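Local coordinates for protein citrate synthase (PDB 1O7X) that is a largely helical enzyme of the citrate synthase family from the archaeon Sulfolobus solfataricus, with two chains in its assembly, at residues 225-230 / 325-330; 174-179 / 269-274. All blocks are in the same frame, centred on the assembly; numbering follows the deposited sequence.

How the interactions relate
Each interaction joins segments some 90 residues or more apart in sequence, a helix and a mostly non-helical connection in interaction 1 and two helices in interaction 2, and the segments alternate along the chain. Their centres lie about 17 Å apart and their nearest atoms about 9 Å apart, so they do not touch directly. Helix 316-323 touches both: Phe-226 of interaction 1 packs on its Ile-318 and Tyr-321, while Phe-271 and Leu-274 of interaction 2 pack on its Val-319. Phe-320 meets Phe-330 of interaction 1 and Ala-176 of interaction 2. Interaction 2 is buried, its centre about 12 Å from the centre of the chain; interaction 1 is partly buried, its centre about 15 Å away.

Interaction 1. Residues 225-230 / 325-330; sequences AFKQFI and FPVYMF
Phe-226 and Phe-330 form the aromatic part of this contact, a T-shaped pair in which the edge of Phe-330 is directed at the face of Phe-226. The ring planes stand at 77° and the centroids are 5.5 Å apart. The closest approach brings CE2 of Phe-330 to 3.9 Å from CG of Phe-226, near the root of the ring, and CZ of Phe-330 lies over the same face but offset toward its rim. Phe-226 reaches this position because its CG is anti to the backbone N (chi1 -162°), which carries the ring out from the helix toward 325-330. Phenylalanine suits both places: a flat apolar ring can offer a face to one neighbour and an edge to another.

Aliphatic contacts extend the patch. Val-327 uses its CG2 branch, which lies 4.0 Å from CD2 of Phe-226 and approaches that ring obliquely. The same methyl is 4.3 Å from CD1 of Ile-230, one helical turn beyond Phe-226, so the short branched valine touches both the ring and the isoleucine. At the exposed margin Lys-227 brings its NZ to 4.3 Å from CG1 of Val-327, a loose approach rather than an apolar contact.

No hydrogen bond crosses between the segments. Tyr-288 and Tyr-321 add further ring contacts to Phe-226. The arrangement is a small aromatic-aliphatic cluster, partly buried, which packs helix 221-232 against the turn leading into helix 330-352 of the mainly helical citrate synthase fold.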
# COMPACT_ATOMS: atom_id res chain seq x y z
N ALA A 225 14.62 20.53 3.58
CA ALA A 225 15.95 21.08 3.80
C ALA A 225 16.19 22.21 2.80
O ALA A 225 16.33 23.36 3.20
CB ALA A 225 17.02 20.01 3.72
N PHE A 226 16.15 21.88 1.52
CA PHE A 226 16.35 22.79 0.41
C PHE A 226 15.48 24.04 0.42
O PHE A 226 15.95 25.17 0.20
CB PHE A 226 16.09 22.03 -0.91
CG PHE A 226 16.65 22.66 -2.13
CD1 PHE A 226 18.00 22.59 -2.41
CD2 PHE A 226 15.83 23.33 -3.03
CE1 PHE A 226 18.54 23.16 -3.55
CE2 PHE A 226 16.35 23.92 -4.17
CZ PHE A 226 17.71 23.83 -4.43
N LYS A 227 14.22 23.90 0.80
CA LYS A 227 13.31 25.01 0.96
C LYS A 227 13.84 26.09 1.89
O LYS A 227 13.55 27.26 1.70
CB LYS A 227 11.94 24.52 1.47
CG LYS A 227 11.02 24.18 0.29
CD LYS A 227 9.57 24.31 0.73
CE LYS A 227 8.68 23.30 0.05
NZ LYS A 227 8.65 23.50 -1.42
N GLN A 228 14.59 25.71 2.91
CA GLN A 228 15.17 26.65 3.86
C GLN A 228 16.16 27.56 3.13
O GLN A 228 16.01 28.79 3.19
CB GLN A 228 15.92 25.89 4.94
CG GLN A 228 15.06 25.00 5.83
CD GLN A 228 16.03 24.18 6.66
OE1 GLN A 228 16.86 23.53 6.02
NE2 GLN A 228 15.94 24.22 7.97
N PHE A 229 17.03 26.95 2.34
CA PHE A 229 18.00 27.71 1.57
C PHE A 229 17.29 28.70 0.65
O PHE A 229 17.73 29.85 0.55
CB PHE A 229 18.98 26.86 0.77
CG PHE A 229 19.42 25.49 1.19
CD1 PHE A 229 19.59 24.51 0.23
CD2 PHE A 229 19.67 25.16 2.51
CE1 PHE A 229 19.98 23.23 0.55
CE2 PHE A 229 20.06 23.88 2.85
CZ PHE A 229 20.22 22.91 1.87
N ILE A 230 16.20 28.30 -0.02
CA ILE A 230 15.47 29.21 -0.89
C ILE A 230 14.88 30.37 -0.09
O ILE A 230 14.82 31.51 -0.56
CB ILE A 230 14.36 28.50 -1.67
CG1 ILE A 230 14.87 27.29 -2.46
CG2 ILE A 230 13.66 29.44 -2.65
CD1 ILE A 230 13.74 26.41 -2.96
N PHE A 325 16.57 18.91 -11.91
CA PHE A 325 15.28 18.55 -11.39
C PHE A 325 14.72 19.59 -10.43
O PHE A 325 15.39 20.11 -9.54
CB PHE A 325 15.35 17.21 -10.62
CG PHE A 325 15.55 16.04 -11.53
CD1 PHE A 325 16.76 15.38 -11.59
CD2 PHE A 325 14.52 15.62 -12.35
CE1 PHE A 325 16.93 14.30 -12.43
CE2 PHE A 325 14.69 14.56 -13.21
CZ PHE A 325 15.90 13.90 -13.25
N PRO A 326 13.43 19.86 -10.57
CA PRO A 326 12.75 20.80 -9.70
C PRO A 326 12.56 20.17 -8.33
O PRO A 326 12.62 18.94 -8.14
CB PRO A 326 11.45 21.10 -10.42
CG PRO A 326 11.24 20.02 -11.40
CD PRO A 326 12.55 19.34 -11.64
N VAL A 327 12.26 21.00 -7.33
CA VAL A 327 12.06 20.54 -5.98
C VAL A 327 11.02 19.43 -5.86
O VAL A 327 11.17 18.52 -5.03
CB VAL A 327 11.60 21.69 -5.07
CG1 VAL A 327 11.55 21.19 -3.63
CG2 VAL A 327 12.53 22.88 -5.18
N TYR A 328 9.95 19.50 -6.64
CA TYR A 328 8.88 18.51 -6.59
C TYR A 328 9.36 17.14 -7.02
O TYR A 328 8.67 16.18 -6.67
CB TYR A 328 7.63 19.00 -7.34
CG TYR A 328 7.70 18.97 -8.85
CD1 TYR A 328 7.64 17.75 -9.52
CD2 TYR A 328 7.83 20.13 -9.60
CE1 TYR A 328 7.74 17.70 -10.91
CE2 TYR A 328 7.89 20.09 -10.98
CZ TYR A 328 7.84 18.88 -11.63
OH TYR A 328 7.93 18.78 -13.00
N MET A 329 10.46 16.91 -7.70
CA MET A 329 10.88 15.57 -8.03
C MET A 329 11.67 14.90 -6.90
O MET A 329 11.81 13.67 -6.97
CB MET A 329 11.73 15.56 -9.29
CG MET A 329 10.96 15.62 -10.61
SD MET A 329 10.04 14.09 -10.81
CE MET A 329 8.44 14.53 -10.26
N PHE A 330 12.17 15.59 -5.90
CA PHE A 330 13.00 15.07 -4.85
C PHE A 330 12.67 13.74 -4.22
O PHE A 330 13.44 12.78 -4.41
CB PHE A 330 13.22 16.16 -3.78
CG PHE A 330 14.09 17.32 -4.24
CD1 PHE A 330 14.49 17.49 -5.55
CD2 PHE A 330 14.46 18.28 -3.31
CE1 PHE A 330 15.25 18.55 -5.95
CE2 PHE A 330 15.23 19.36 -3.70
CZ PHE A 330 15.62 19.50 -5.01

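Interaction 2. Residues 174-179 / 269-274; sequences DKALIL and KIFKKL
Leu-179 points its CD1 methyl squarely at the face of Phe-271, making a CH-pi contact: the carbon stands 4.0 Å from the ring centroid and only 8° off the ring normal. The same methyl is shared with two aliphatic neighbours. CG2 of Ile-270 lies 3.7 Å from CD1 of Leu-179, with the two side chains passing at a slant, whereas Leu-274 meets Leu-179 tip to tip, CD1 of Leu-274 lying 4.0 Å from CD1 of Leu-179. Leucine suits this place because its forked end can give one methyl to this group while CD2 of Leu-179 reaches CD1 of Ile-270.

One turn earlier, Lys-175 lies across Leu-274 at about a right angle, and CB of Lys-175 is 3.8 Å from CD2 of Leu-274. Only the root of the lysine joins the apolar patch: a bend in its chain (chi2 -45°) turns the amine away, where NZ of Lys-175 forms a salt bridge with OD1 of Asp-174 at 2.8 Å and a hydrogen bond to the backbone O of Gly-42. Ala-176 leaves room for the Phe-271 ring, whose CE2 comes to 4.4 Å from CB of Ala-176.

The segments run nearly antiparallel, at 170°, with their axes 11.0 Å apart, a spacing bridged by large side chains. Helix 35-41 packs on the pair, its Val-39 touching both Leu-179 and Ile-270. Helix 316-323 meets Ala-176, Phe-271 and Leu-274, so helices 35-41 and 316-323 both pack against the pair 167-180 and 266-279.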
# COMPACT_ATOMS: atom_id res chain seq x y z
N ASP A 174 24.13 8.57 -11.01
CA ASP A 174 24.53 7.21 -10.69
C ASP A 174 25.00 7.00 -9.25
O ASP A 174 24.74 5.93 -8.69
CB ASP A 174 25.64 6.76 -11.66
CG ASP A 174 26.26 5.42 -11.29
OD1 ASP A 174 27.38 5.42 -10.71
OD2 ASP A 174 25.63 4.37 -11.56
N LYS A 175 25.68 7.95 -8.63
CA LYS A 175 26.14 7.79 -7.25
C LYS A 175 24.98 8.00 -6.26
O LYS A 175 24.88 7.35 -5.22
CB LYS A 175 27.30 8.71 -6.87
CG LYS A 175 28.54 8.58 -7.72
CD LYS A 175 28.93 7.14 -7.96
CE LYS A 175 29.91 7.09 -9.13
NZ LYS A 175 29.94 5.72 -9.72
N ALA A 176 24.10 8.91 -6.68
CA ALA A 176 22.88 9.21 -5.95
C ALA A 176 22.08 7.92 -5.71
O ALA A 176 21.64 7.67 -4.59
CB ALA A 176 22.02 10.19 -6.72
N LEU A 177 21.95 7.13 -6.77
CA LEU A 177 21.21 5.89 -6.78
C LEU A 177 21.78 4.87 -5.80
O LEU A 177 21.02 4.28 -5.02
CB LEU A 177 21.12 5.31 -8.19
CG LEU A 177 20.40 6.16 -9.25
CD1 LEU A 177 20.55 5.56 -10.64
CD2 LEU A 177 18.93 6.33 -8.91
N ILE A 178 23.11 4.69 -5.82
CA ILE A 178 23.77 3.82 -4.86
C ILE A 178 23.54 4.35 -3.44
O ILE A 178 23.29 3.57 -2.52
CB ILE A 178 25.31 3.81 -5.04
CG1 ILE A 178 25.65 3.39 -6.47
CG2 ILE A 178 26.02 2.93 -4.02
CD1 ILE A 178 26.99 3.95 -6.95
N LEU A 179 23.69 5.67 -3.26
CA LEU A 179 23.56 6.20 -1.90
C LEU A 179 22.19 6.07 -1.26
O LEU A 179 22.19 6.00 -0.03
CB LEU A 179 23.99 7.67 -1.88
CG LEU A 179 25.50 7.96 -1.98
CD1 LEU A 179 25.73 9.46 -2.25
CD2 LEU A 179 26.21 7.53 -0.71
N LYS A 269 28.20 13.19 3.79
CA LYS A 269 29.61 13.47 3.48
C LYS A 269 29.79 13.29 2.00
O LYS A 269 30.19 14.27 1.38
CB LYS A 269 30.52 12.67 4.39
CG LYS A 269 31.84 12.17 3.81
CD LYS A 269 32.62 11.37 4.84
CE LYS A 269 33.49 12.28 5.70
NZ LYS A 269 34.29 11.52 6.70
N ILE A 270 29.43 12.18 1.39
CA ILE A 270 29.53 11.98 -0.06
C ILE A 270 28.60 12.90 -0.82
O ILE A 270 28.94 13.42 -1.90
CB ILE A 270 29.20 10.51 -0.42
CG1 ILE A 270 30.06 9.60 0.45
CG2 ILE A 270 29.36 10.16 -1.89
CD1 ILE A 270 30.11 8.14 0.09
N PHE A 271 27.41 13.20 -0.30
CA PHE A 271 26.50 14.06 -1.03
C PHE A 271 27.12 15.43 -1.24
O PHE A 271 27.00 15.95 -2.35
CB PHE A 271 25.08 14.22 -0.45
CG PHE A 271 24.09 13.34 -1.18
CD1 PHE A 271 23.36 12.39 -0.47
CD2 PHE A 271 23.91 13.44 -2.54
CE1 PHE A 271 22.46 11.56 -1.10
CE2 PHE A 271 23.01 12.61 -3.18
CZ PHE A 271 22.29 11.67 -2.46
N LYS A 272 27.76 15.97 -0.20
CA LYS A 272 28.36 17.29 -0.36
C LYS A 272 29.40 17.33 -1.47
O LYS A 272 29.36 18.22 -2.35
CB LYS A 272 28.97 17.75 0.96
CG LYS A 272 29.40 19.21 0.90
CD LYS A 272 30.38 19.47 2.02
CE LYS A 272 29.64 19.89 3.28
NZ LYS A 272 30.28 21.11 3.86
N LYS A 273 30.29 16.33 -1.48
CA LYS A 273 31.28 16.19 -2.54
C LYS A 273 30.59 16.26 -3.90
O LYS A 273 30.91 17.17 -4.67
CB LYS A 273 32.08 14.89 -2.48
CG LYS A 273 32.89 14.64 -1.24
CD LYS A 273 33.83 13.44 -1.47
CE LYS A 273 33.96 12.63 -0.18
NZ LYS A 273 35.38 12.24 0.09
N LEU A 274 29.63 15.37 -4.18
CA LEU A 274 28.93 15.40 -5.45
C LEU A 274 28.43 16.80 -5.81
O LEU A 274 28.50 17.15 -6.99
CB LEU A 274 27.74 14.44 -5.48
CG LEU A 274 28.00 12.94 -5.45
CD1 LEU A 274 26.77 12.20 -4.96
CD2 LEU A 274 28.39 12.39 -6.81